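Side-chain contacts in RmpD (Hexulose-6-phosphate synthase) (Streptococcus mutans, PDB 3EXR), which belongs to the orotidine 5'-phosphate decarboxylase/HUMPS family of TIM-barrel enzymes and has two copies of the chain in its assembly: residues L8-D13 and V25-E30; E47-L52 and I61-K66; T73-N78 and R101-D106; K162-I165 and R170-V173; R197-A202 and G207-F212. All coordinates share one frame; numbering follows the deposited sequence.

Interaction 1: L8-D13 and V25-E30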
# COMPACT_ATOMS: atom_id res chain seq x y z
N LEU A 8 -16.54 -9.52 14.35
CA LEU A 8 -17.09 -8.66 13.35
C LEU A 8 -16.20 -7.42 13.28
O LEU A 8 -16.03 -6.71 14.28
CB LEU A 8 -18.51 -8.23 13.71
CG LEU A 8 -19.10 -7.15 12.78
CD1 LEU A 8 -19.01 -7.52 11.29
CD2 LEU A 8 -20.51 -6.81 13.15
N GLN A 9 -15.66 -7.17 12.10
CA GLN A 9 -14.81 -6.01 11.82
C GLN A 9 -15.50 -5.12 10.81
O GLN A 9 -16.08 -5.62 9.85
CB GLN A 9 -13.46 -6.49 11.32
CG GLN A 9 -12.55 -5.43 10.80
CD GLN A 9 -11.13 -5.95 10.59
OE1 GLN A 9 -10.69 -6.83 11.31
NE2 GLN A 9 -10.43 -5.42 9.61
N VAL A 10 -15.40 -3.80 11.00
CA VAL A 10 -15.87 -2.85 10.00
C VAL A 10 -14.68 -2.11 9.38
O VAL A 10 -13.83 -1.58 10.09
CB VAL A 10 -16.89 -1.80 10.57
CG1 VAL A 10 -16.27 -0.94 11.67
CG2 VAL A 10 -17.41 -0.92 9.47
N ALA A 11 -14.62 -2.17 8.06
CA ALA A 11 -13.63 -1.44 7.28
C ALA A 11 -14.20 -0.07 6.95
O ALA A 11 -15.34 0.04 6.49
CB ALA A 11 -13.33 -2.20 5.98
N LEU A 12 -13.37 0.95 7.13
CA LEU A 12 -13.67 2.34 6.73
C LEU A 12 -12.79 2.72 5.56
O LEU A 12 -11.60 3.03 5.72
CB LEU A 12 -13.48 3.30 7.89
CG LEU A 12 -14.00 2.85 9.26
CD1 LEU A 12 -13.35 3.66 10.35
CD2 LEU A 12 -15.53 2.95 9.28
N ASP A 13 -13.35 2.68 4.36
CA ASP A 13 -12.58 2.89 3.13
C ASP A 13 -12.92 4.21 2.44
O ASP A 13 -12.67 4.37 1.24
CB ASP A 13 -12.76 1.72 2.15
CG ASP A 13 -12.35 0.36 2.76
OD1 ASP A 13 -11.22 0.28 3.29
OD2 ASP A 13 -13.12 -0.64 2.71
N VAL A 25 -18.60 5.86 14.16
CA VAL A 25 -19.49 6.17 15.28
C VAL A 25 -20.83 5.44 15.15
O VAL A 25 -21.40 5.02 16.14
CB VAL A 25 -19.67 7.70 15.44
CG1 VAL A 25 -20.77 8.04 16.47
CG2 VAL A 25 -18.35 8.33 15.88
N SER A 26 -21.30 5.25 13.91
CA SER A 26 -22.59 4.58 13.68
C SER A 26 -22.63 3.12 14.08
O SER A 26 -23.70 2.61 14.42
CB SER A 26 -23.04 4.73 12.21
OG SER A 26 -22.30 3.91 11.32
N VAL A 27 -21.49 2.42 13.98
CA VAL A 27 -21.43 0.98 14.22
C VAL A 27 -20.48 0.53 15.33
O VAL A 27 -20.51 -0.63 15.75
CB VAL A 27 -21.08 0.15 12.95
CG1 VAL A 27 -22.07 0.36 11.85
CG2 VAL A 27 -19.67 0.40 12.46
N GLY A 28 -19.65 1.44 15.82
CA GLY A 28 -18.56 1.11 16.72
C GLY A 28 -18.92 0.23 17.90
O GLY A 28 -18.24 -0.74 18.20
N ASN A 29 -20.00 0.56 18.58
CA ASN A 29 -20.38 -0.18 19.77
C ASN A 29 -20.79 -1.62 19.48
O ASN A 29 -20.78 -2.47 20.37
CB ASN A 29 -21.52 0.55 20.48
CG ASN A 29 -21.05 1.81 21.19
OD1 ASN A 29 -19.83 2.05 21.36
ND2 ASN A 29 -22.01 2.61 21.64
N GLU A 30 -21.16 -1.88 18.23
CA GLU A 30 -21.68 -3.18 17.85
C GLU A 30 -20.66 -4.12 17.23
O GLU A 30 -20.95 -5.30 17.03
CB GLU A 30 -22.85 -3.01 16.88
CG GLU A 30 -23.98 -2.13 17.41
CD GLU A 30 -24.66 -2.70 18.65
OE1 GLU A 30 -24.74 -3.94 18.80
OE2 GLU A 30 -25.12 -1.88 19.49
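The flat group of Glu30 that meets the strand is its backbone carbonyl: O lies 4.2 Å from CD2 of Leu8, a loose van der Waals approach rather than a polar bond. The carboxylate of the same residue leads away from residues 8-13 and forms a salt bridge with Arg210 of helix 205-220, so this charged end takes its hold outside the contact. All other packing is aliphatic and centres on Val10 and Val27, whose side chains reach toward each other tip to tip. One methyl of the helix residue, Val27 CG2, sits against the whole branch point of Val10, 3.7 Å from Val10 CG1 and 4.0 Å from both Val10 CB and Val10 CG2. Each valine offers the methyl that stands between its own backbone N and carbonyl carbon (Val10 CG1, chi1 62°; Val27 CG2). Within residues 25-30, Glu30 N bonds to Val27 O at 2.9 Å, a turn that leaves the Glu30 carbonyl near Leu8 CD2. Val10 and Leu8 both turn outward to this layer, while Gln9 between them packs on Val33, Thr192 and Ile194 of the flanking strands. Such alternation is that of a TIM-barrel strand, and the contact lies in the first beta-alpha-beta unit, where helix 17-27 covers strand 7-12 before the chain enters strand 33-36.

Interaction 2: E47-L52 and I61-K66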
# COMPACT_ATOMS: atom_id res chain seq x y z
N GLU A 47 -3.66 10.42 11.74
CA GLU A 47 -4.35 11.01 12.88
C GLU A 47 -5.72 10.30 13.08
O GLU A 47 -6.18 10.14 14.20
CB GLU A 47 -4.47 12.53 12.80
CG GLU A 47 -5.10 13.13 14.05
CD GLU A 47 -5.09 14.65 14.11
OE1 GLU A 47 -5.12 15.32 13.05
OE2 GLU A 47 -5.12 15.17 15.24
N LEU A 48 -6.31 9.83 12.00
CA LEU A 48 -7.55 9.06 12.07
C LEU A 48 -7.43 7.91 13.06
O LEU A 48 -8.38 7.63 13.83
CB LEU A 48 -7.94 8.54 10.69
CG LEU A 48 -9.15 7.58 10.62
CD1 LEU A 48 -10.42 8.24 11.09
CD2 LEU A 48 -9.34 7.05 9.22
N VAL A 49 -6.28 7.23 13.05
CA VAL A 49 -6.09 6.08 13.96
C VAL A 49 -6.25 6.53 15.42
O VAL A 49 -6.90 5.87 16.22
CB VAL A 49 -4.71 5.40 13.75
CG1 VAL A 49 -4.48 4.30 14.77
CG2 VAL A 49 -4.62 4.83 12.34
N GLU A 50 -5.64 7.65 15.73
CA GLU A 50 -5.71 8.23 17.08
C GLU A 50 -7.14 8.69 17.46
O GLU A 50 -7.58 8.50 18.60
CB GLU A 50 -4.70 9.38 17.19
CG GLU A 50 -4.49 9.88 18.60
CD GLU A 50 -3.27 10.79 18.76
OE1 GLU A 50 -2.36 10.73 17.93
OE2 GLU A 50 -3.23 11.53 19.77
N VAL A 51 -7.86 9.27 16.52
CA VAL A 51 -9.24 9.67 16.75
C VAL A 51 -10.09 8.43 17.06
O VAL A 51 -10.89 8.46 17.98
CB VAL A 51 -9.82 10.45 15.54
CG1 VAL A 51 -11.32 10.66 15.67
CG2 VAL A 51 -9.07 11.79 15.37
N LEU A 52 -9.87 7.36 16.30
CA LEU A 52 -10.63 6.14 16.52
C LEU A 52 -10.31 5.55 17.89
O LEU A 52 -11.21 5.07 18.56
CB LEU A 52 -10.38 5.11 15.43
CG LEU A 52 -10.88 5.50 14.05
CD1 LEU A 52 -10.39 4.54 13.00
CD2 LEU A 52 -12.42 5.57 14.03
N ILE A 61 -8.18 -1.91 16.91
CA ILE A 61 -8.07 -0.95 15.81
C ILE A 61 -7.00 -1.41 14.82
O ILE A 61 -5.89 -1.75 15.22
CB ILE A 61 -7.72 0.45 16.33
CG1 ILE A 61 -8.85 1.00 17.20
CG2 ILE A 61 -7.42 1.44 15.18
CD1 ILE A 61 -8.59 2.28 17.82
N VAL A 62 -7.35 -1.43 13.55
CA VAL A 62 -6.49 -1.86 12.46
C VAL A 62 -6.10 -0.63 11.64
O VAL A 62 -6.97 0.16 11.28
CB VAL A 62 -7.22 -2.84 11.53
CG1 VAL A 62 -6.30 -3.34 10.43
CG2 VAL A 62 -7.78 -4.02 12.33
N ALA A 63 -4.79 -0.47 11.45
CA ALA A 63 -4.26 0.51 10.48
C ALA A 63 -3.95 -0.29 9.21
O ALA A 63 -2.96 -1.03 9.13
CB ALA A 63 -3.02 1.18 11.01
N ASP A 64 -4.79 -0.12 8.18
CA ASP A 64 -4.68 -0.91 6.96
C ASP A 64 -3.73 -0.19 6.00
O ASP A 64 -4.17 0.38 5.01
CB ASP A 64 -6.07 -1.11 6.38
CG ASP A 64 -6.10 -1.90 5.09
OD1 ASP A 64 -5.19 -2.67 4.78
OD2 ASP A 64 -7.10 -1.76 4.34
N THR A 65 -2.44 -0.24 6.29
CA THR A 65 -1.46 0.46 5.45
C THR A 65 -0.99 -0.35 4.24
O THR A 65 -0.37 0.19 3.33
CB THR A 65 -0.20 0.83 6.24
OG1 THR A 65 0.39 -0.36 6.77
CG2 THR A 65 -0.54 1.70 7.41
N LYS A 66 -1.23 -1.66 4.24
CA LYS A 66 -0.76 -2.55 3.17
C LYS A 66 0.72 -2.27 2.91
O LYS A 66 1.19 -2.18 1.77
CB LYS A 66 -1.61 -2.39 1.91
CG LYS A 66 -3.02 -2.94 2.13
CD LYS A 66 -3.87 -2.95 0.86
CE LYS A 66 -5.21 -3.66 1.04
NZ LYS A 66 -6.09 -3.06 2.12
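Val49 and Ile61 lie at a slant to each other, with Val49 CG1 4.1 Å from Ile61 CG2. The two branches of Val49 are shared out along the strand: CG1 goes to Ile61, and CG2 rests 4.2 Å from Ala63 CB, two residues on and on the same strand face. Ile61 is divided in a similar way. Its CG2 branch serves Val49, whereas the longer arm, with CG1 beside the backbone N (chi1 -65°) and fully extended beyond it, carries CD1 to Leu52 of the helix. There CD1 comes within 3.7 Å of the backbone C of Leu52 and 4.1 Å of Leu52 CB, so it packs on the root of that residue. The short axes run almost antiparallel, at 170°, and approach to 9.4 Å, a separation filled by these aliphatic groups without any hydrogen bond between the segments. Farther along the strand, Asp64 is the centre of an inverse gamma turn; Lys66 NZ makes a salt bridge with its carboxylate, 2.8 Å from both OD1 and OD2, and Thr87 OG1 also bonds to OD1. Helix 47-55 fits between two neighbours: Leu48 and Leu52 pack on helix 17-27, and Val49 meets Asn78 of helix 71-79. Strand 60-67 is hydrogen-bonded to strands 33-36 and 85-89, and at its far end Thr65 and Lys66 pack on Leu42 and Ala68 of the second subunit.

Interaction 3: T73-N78 and R101-D106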
# COMPACT_ATOMS: atom_id res chain seq x y z
N THR A 73 9.27 1.68 10.35
CA THR A 73 8.81 3.06 10.40
C THR A 73 7.30 3.15 10.30
O THR A 73 6.67 3.83 11.11
CB THR A 73 9.49 3.90 9.27
OG1 THR A 73 10.91 3.89 9.47
CG2 THR A 73 9.02 5.36 9.27
N VAL A 74 6.71 2.46 9.34
CA VAL A 74 5.25 2.56 9.13
C VAL A 74 4.51 1.94 10.35
O VAL A 74 3.51 2.49 10.85
CB VAL A 74 4.84 1.93 7.76
CG1 VAL A 74 3.29 1.89 7.59
CG2 VAL A 74 5.56 2.61 6.57
N ALA A 75 5.02 0.81 10.85
CA ALA A 75 4.45 0.17 12.05
C ALA A 75 4.55 1.07 13.27
O ALA A 75 3.57 1.28 13.97
CB ALA A 75 5.10 -1.17 12.33
N LYS A 76 5.74 1.61 13.52
CA LYS A 76 5.90 2.58 14.62
C LYS A 76 4.98 3.77 14.47
O LYS A 76 4.33 4.19 15.43
CB LYS A 76 7.35 3.04 14.79
CG LYS A 76 7.54 3.95 16.01
CD LYS A 76 8.93 4.57 16.06
CE LYS A 76 9.25 5.08 17.48
NZ LYS A 76 10.62 5.69 17.50
N ASN A 77 4.90 4.34 13.27
CA ASN A 77 4.04 5.49 13.05
C ASN A 77 2.58 5.26 13.39
O ASN A 77 1.93 6.16 13.92
CB ASN A 77 4.13 6.01 11.61
CG ASN A 77 5.45 6.74 11.31
OD1 ASN A 77 6.21 7.09 12.23
ND2 ASN A 77 5.71 6.97 10.02
N ASN A 78 2.06 4.07 13.07
CA ASN A 78 0.67 3.76 13.37
C ASN A 78 0.46 3.22 14.77
O ASN A 78 -0.59 3.45 15.33
CB ASN A 78 0.09 2.83 12.32
CG ASN A 78 -0.13 3.53 11.01
OD1 ASN A 78 -1.13 4.20 10.82
ND2 ASN A 78 0.85 3.43 10.12
N ARG A 101 6.62 -6.14 12.55
CA ARG A 101 6.18 -6.86 13.75
C ARG A 101 6.94 -6.43 15.00
O ARG A 101 6.33 -6.20 16.05
CB ARG A 101 6.29 -8.37 13.59
CG ARG A 101 5.84 -9.10 14.83
CD ARG A 101 5.76 -10.60 14.67
NE ARG A 101 7.04 -11.22 14.41
CZ ARG A 101 7.92 -11.58 15.35
NH1 ARG A 101 7.65 -11.37 16.64
NH2 ARG A 101 9.07 -12.16 14.99
N LYS A 102 8.26 -6.33 14.88
CA LYS A 102 9.07 -5.91 16.02
C LYS A 102 8.68 -4.51 16.50
O LYS A 102 8.60 -4.27 17.70
CB LYS A 102 10.57 -6.00 15.70
CG LYS A 102 11.09 -7.44 15.55
CD LYS A 102 12.64 -7.49 15.32
CE LYS A 102 13.12 -8.88 14.77
NZ LYS A 102 14.52 -8.90 14.19
N ALA A 103 8.41 -3.60 15.56
CA ALA A 103 8.06 -2.23 15.94
C ALA A 103 6.69 -2.13 16.60
O ALA A 103 6.53 -1.38 17.57
CB ALA A 103 8.13 -1.30 14.75
N ILE A 104 5.71 -2.88 16.09
CA ILE A 104 4.37 -2.77 16.65
C ILE A 104 4.32 -3.45 18.02
O ILE A 104 3.65 -2.96 18.92
CB ILE A 104 3.24 -3.24 15.67
CG1 ILE A 104 1.88 -2.70 16.12
CG2 ILE A 104 3.25 -4.73 15.52
CD1 ILE A 104 0.83 -2.65 15.01
N GLU A 105 5.06 -4.54 18.18
CA GLU A 105 5.19 -5.23 19.48
C GLU A 105 5.92 -4.38 20.50
O GLU A 105 5.60 -4.43 21.69
CB GLU A 105 5.93 -6.55 19.33
CG GLU A 105 5.08 -7.66 18.74
CD GLU A 105 5.85 -8.94 18.54
OE1 GLU A 105 7.04 -9.01 18.91
OE2 GLU A 105 5.27 -9.87 17.98
N ASP A 106 6.89 -3.58 20.06
CA ASP A 106 7.64 -2.74 20.99
C ASP A 106 6.73 -1.70 21.66
O ASP A 106 6.84 -1.45 22.86
CB ASP A 106 8.77 -2.01 20.27
CG ASP A 106 9.64 -1.23 21.23
OD1 ASP A 106 10.21 -1.86 22.14
OD2 ASP A 106 9.77 0.00 21.12
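Ala75 is wedged against both Ala103 and Ile104, and more of its surface is buried here than that of any other residue of the two segments. Its CB stands 3.9 Å from Ala103 CB and 4.3 Å from Ile104 CB. Ala103 in turn sets its methyl into the neighbouring backbone, 4.0 Å from Lys76 N. With a methyl group on each side, the helices come near: their short axes approach to 7.8 Å and cross at -21°. They run in nearly the same direction, as neighbouring helices do in the outer layer of a TIM barrel, each following its own strand of the central sheet. Beneath the seam lies Met86 of strand 85-89, touched by both Ala75 and Ile104; Ile104 also reaches Ile114 of the next strand. Each helix has a polar hold of its own at its flank. Asn78 folds back so that ND2 bonds to Val74 O at 2.9 Å, moderately bent (157°), the donor tilted from the carbonyl plane, while its backbone N reaches the same oxygen from the opposite face; two donors grip Val74 O, and the ND2 bond limits the rotation of the amide. On the second helix, Arg101 NH1 forms a salt bridge with Glu105 OE2 at 3.1 Å, the carboxylate oxygen lying at the edge of the guanidinium and in its plane. Asn77, on the first helix, bonds through ND2 to Ser15 OG of the second subunit.

Interaction 4: K162-I165 and R170-V173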
# COMPACT_ATOMS: atom_id res chain seq x y z
N LYS A 162 -9.58 -22.65 4.10
CA LYS A 162 -9.41 -23.82 4.95
C LYS A 162 -7.95 -24.22 5.11
O LYS A 162 -7.52 -24.54 6.21
CB LYS A 162 -10.22 -24.99 4.39
CG LYS A 162 -11.69 -24.84 4.62
CD LYS A 162 -12.48 -25.72 3.67
CE LYS A 162 -13.98 -25.54 3.84
NZ LYS A 162 -14.81 -26.53 3.02
N LYS A 163 -7.20 -24.16 4.01
CA LYS A 163 -5.80 -24.57 4.04
C LYS A 163 -4.94 -23.62 4.87
O LYS A 163 -4.06 -24.06 5.60
CB LYS A 163 -5.25 -24.70 2.62
CG LYS A 163 -3.76 -25.13 2.55
CD LYS A 163 -3.48 -26.48 3.23
CE LYS A 163 -2.52 -27.36 2.40
NZ LYS A 163 -1.13 -26.83 2.28
N LEU A 164 -5.19 -22.32 4.75
CA LEU A 164 -4.47 -21.35 5.57
C LEU A 164 -4.73 -21.54 7.06
O LEU A 164 -3.83 -21.44 7.88
CB LEU A 164 -4.79 -19.93 5.14
CG LEU A 164 -4.33 -19.46 3.79
CD1 LEU A 164 -5.04 -18.16 3.47
CD2 LEU A 164 -2.79 -19.28 3.73
N ILE A 165 -5.99 -21.84 7.40
CA ILE A 165 -6.37 -22.08 8.79
C ILE A 165 -5.61 -23.32 9.29
O ILE A 165 -5.05 -23.31 10.39
CB ILE A 165 -7.91 -22.28 8.92
CG1 ILE A 165 -8.63 -20.93 8.71
CG2 ILE A 165 -8.27 -22.90 10.28
CD1 ILE A 165 -10.15 -21.00 8.52
N ARG A 170 -4.74 -17.37 11.67
CA ARG A 170 -6.03 -16.76 11.96
C ARG A 170 -6.41 -15.98 10.71
O ARG A 170 -5.77 -14.98 10.38
CB ARG A 170 -5.97 -15.87 13.20
CG ARG A 170 -6.10 -16.67 14.52
CD ARG A 170 -5.60 -15.87 15.74
NE ARG A 170 -4.18 -15.58 15.58
CZ ARG A 170 -3.57 -14.44 15.90
NH1 ARG A 170 -4.21 -13.46 16.50
NH2 ARG A 170 -2.29 -14.32 15.61
N VAL A 171 -7.43 -16.47 10.01
CA VAL A 171 -7.81 -15.95 8.71
C VAL A 171 -9.03 -15.02 8.82
O VAL A 171 -10.06 -15.35 9.40
CB VAL A 171 -8.08 -17.09 7.70
CG1 VAL A 171 -8.60 -16.56 6.37
CG2 VAL A 171 -6.82 -17.91 7.51
N SER A 172 -8.88 -13.81 8.30
CA SER A 172 -9.98 -12.90 8.14
C SER A 172 -10.48 -13.00 6.71
O SER A 172 -9.67 -13.15 5.78
CB SER A 172 -9.54 -11.46 8.39
OG SER A 172 -9.15 -11.27 9.71
N VAL A 173 -11.80 -12.94 6.51
CA VAL A 173 -12.33 -12.93 5.16
C VAL A 173 -13.08 -11.61 4.90
O VAL A 173 -13.63 -10.99 5.83
CB VAL A 173 -13.26 -14.15 4.86
CG1 VAL A 173 -12.53 -15.46 4.93
CG2 VAL A 173 -14.44 -14.17 5.81
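Leu164 is the first residue of the helical segment to meet the strand, and it does so near its root: CB lies 3.7 Å from Val171 CG2. Its CG is carried back beside the backbone N (chi1 -67°), and the side chain goes on to pack against Leu118 and Trp122 in loops. Next comes Ile165, whose CG1 is 3.7 Å from the same methyl, Val171 CG2, and 4.0 Å from Val171 CB. The two side chains cross at about a right angle, so the isoleucine presents the flank of its longer branch to the valine. Val171 is therefore the centre of this contact: a single methyl is lodged between two successive helix residues, and this valine has more surface buried by the contact than Leu164 and Ile165 together. The same residue also touches Val161 one turn earlier, which extends the apolar patch along helix 155-167. No hydrogen bond joins the two segments; the strand is held instead by its neighbours, Arg170 and Ser172 bonding through their backbones to strand 137-141 and Val171 to Phe191, while the side chain of Arg170, which points away from the helix, makes a salt bridge with Glu113 and a cation-pi contact with Phe191. A helix leading through a short turn into the strand on which it then packs is the alpha-to-beta half of a beta-alpha-beta unit, the repeating motif of the TIM barrel.

Interaction 5: R197-A202 and G207-F212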
# COMPACT_ATOMS: atom_id res chain seq x y z
N ARG A 197 -19.40 -1.24 3.64
CA ARG A 197 -20.55 -0.42 3.26
C ARG A 197 -21.90 -1.12 3.41
O ARG A 197 -22.91 -0.47 3.69
CB ARG A 197 -20.35 0.11 1.83
CG ARG A 197 -19.19 1.12 1.72
CD ARG A 197 -18.97 1.56 0.29
NE ARG A 197 -19.80 2.72 -0.07
CZ ARG A 197 -20.17 3.02 -1.32
NH1 ARG A 197 -19.78 2.26 -2.34
NH2 ARG A 197 -20.93 4.10 -1.55
N GLY A 198 -21.93 -2.44 3.26
CA GLY A 198 -23.14 -3.23 3.50
C GLY A 198 -23.73 -2.94 4.86
O GLY A 198 -24.96 -2.87 5.01
N ILE A 199 -22.88 -2.76 5.86
CA ILE A 199 -23.35 -2.38 7.18
C ILE A 199 -23.42 -0.87 7.40
O ILE A 199 -24.39 -0.37 7.97
CB ILE A 199 -22.51 -3.08 8.26
CG1 ILE A 199 -22.83 -4.57 8.29
CG2 ILE A 199 -22.79 -2.50 9.60
CD1 ILE A 199 -21.92 -5.33 9.17
N THR A 200 -22.41 -0.12 6.98
CA THR A 200 -22.37 1.31 7.36
C THR A 200 -23.32 2.17 6.53
O THR A 200 -23.67 3.24 6.96
CB THR A 200 -20.94 1.90 7.27
OG1 THR A 200 -20.47 1.77 5.93
CG2 THR A 200 -20.00 1.17 8.19
N GLU A 201 -23.74 1.67 5.37
CA GLU A 201 -24.74 2.37 4.54
C GLU A 201 -26.15 1.83 4.73
O GLU A 201 -27.07 2.22 3.99
CB GLU A 201 -24.37 2.26 3.05
CG GLU A 201 -23.11 3.00 2.69
CD GLU A 201 -22.78 2.93 1.21
OE1 GLU A 201 -23.39 2.14 0.43
OE2 GLU A 201 -21.88 3.67 0.81
N ALA A 202 -26.33 0.92 5.68
CA ALA A 202 -27.66 0.35 5.94
C ALA A 202 -28.53 1.40 6.58
O ALA A 202 -28.03 2.41 7.07
CB ALA A 202 -27.58 -0.92 6.81
N GLY A 207 -28.08 -1.60 13.98
CA GLY A 207 -28.98 -2.75 13.95
C GLY A 207 -28.44 -3.81 13.00
O GLY A 207 -28.43 -4.99 13.34
N ALA A 208 -27.92 -3.39 11.84
CA ALA A 208 -27.37 -4.32 10.86
C ALA A 208 -26.12 -5.00 11.40
O ALA A 208 -25.95 -6.21 11.25
CB ALA A 208 -27.14 -3.64 9.54
N ALA A 209 -25.28 -4.22 12.09
CA ALA A 209 -24.09 -4.76 12.73
C ALA A 209 -24.45 -5.78 13.79
O ALA A 209 -23.89 -6.88 13.82
CB ALA A 209 -23.23 -3.62 13.34
N ARG A 210 -25.43 -5.45 14.65
CA ARG A 210 -25.84 -6.40 15.68
C ARG A 210 -26.44 -7.67 15.08
O ARG A 210 -26.22 -8.75 15.64
CB ARG A 210 -26.82 -5.75 16.65
CG ARG A 210 -27.08 -6.60 17.85
CD ARG A 210 -28.13 -5.99 18.74
NE ARG A 210 -27.58 -4.78 19.35
CZ ARG A 210 -28.29 -3.91 20.05
NH1 ARG A 210 -29.58 -4.12 20.27
NH2 ARG A 210 -27.72 -2.84 20.56
N ALA A 211 -27.21 -7.56 14.00
CA ALA A 211 -27.82 -8.75 13.37
C ALA A 211 -26.74 -9.67 12.82
O ALA A 211 -26.85 -10.89 12.90
CB ALA A 211 -28.77 -8.35 12.29
N PHE A 212 -25.68 -9.07 12.28
CA PHE A 212 -24.57 -9.82 11.72
C PHE A 212 -23.88 -10.59 12.85
O PHE A 212 -23.63 -11.80 12.73
CB PHE A 212 -23.61 -8.83 11.03
CG PHE A 212 -22.62 -9.45 10.09
CD1 PHE A 212 -22.73 -9.24 8.72
CD2 PHE A 212 -21.51 -10.12 10.57
CE1 PHE A 212 -21.77 -9.78 7.85
CE2 PHE A 212 -20.56 -10.66 9.70
CZ PHE A 212 -20.70 -10.47 8.33
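Between the last barrel strand and the long final helix the chain makes a short extra helix, 197-200, as many TIM barrels have after their eighth strand, and this contact packs it against the start of helix 205-220. Ile199 is the principal side chain. Its two branches take separate partners: CG2 lies 3.9 Å from Ala209 CB and also from Ala209 N, resting on the backbone of the long helix, while the other branch runs on to Phe212. With CG1 beside the backbone N (chi1 -71°) and the chain extended beyond it, CD1 arrives 4.0 Å from Phe212 CD1. Ile199 and Phe212 cross at about a right angle, the ring being turned toward Ile199 by a CG set opposite the backbone N of its own residue (chi1 -164°). A second, smaller point of contact lies past the short helix, where Ala202 CB meets Ala208 CB at 3.9 Å. The turn that brings Ala202 there is braced by Glu201 N bonding to Arg197 O at 2.8 Å and by Ala202 N reaching Ile199 O at 3.3 Å. On the long helix, small alanines at 208 and 209 let the chain lie close, and Gly207 N bonds to Asn204 OD1 near its beginning. Ile199 also packs on Val27 and Thr200 on Ala23, both of helix 17-27; Thr200 and Phe212 reach strand 7-12 at Val10 and Leu8, while Leu177 and Leu182 touch the phenylalanine from loops.

How the interactions relate
The five contacts follow one another along the chain and are spread round one barrel of eight parallel strands. Interactions 1, 2 and 4 each set a helix on a strand of that sheet; interactions 3 and 5 join helices of the outer layer. Interactions 1 and 5, centres about 9 Å apart, touch by apolar packing and a salt bridge, so the last helices pack beside the first strand and helix, where strands 192-195 and 7-12 pair to close the barrel. Interactions 2 and 3, centres about 13 Å apart, share the succession of strand 60-67 and helix 71-79 and both reach the second subunit. Interaction 4 lies across the chain's centre from interactions 1 and 2.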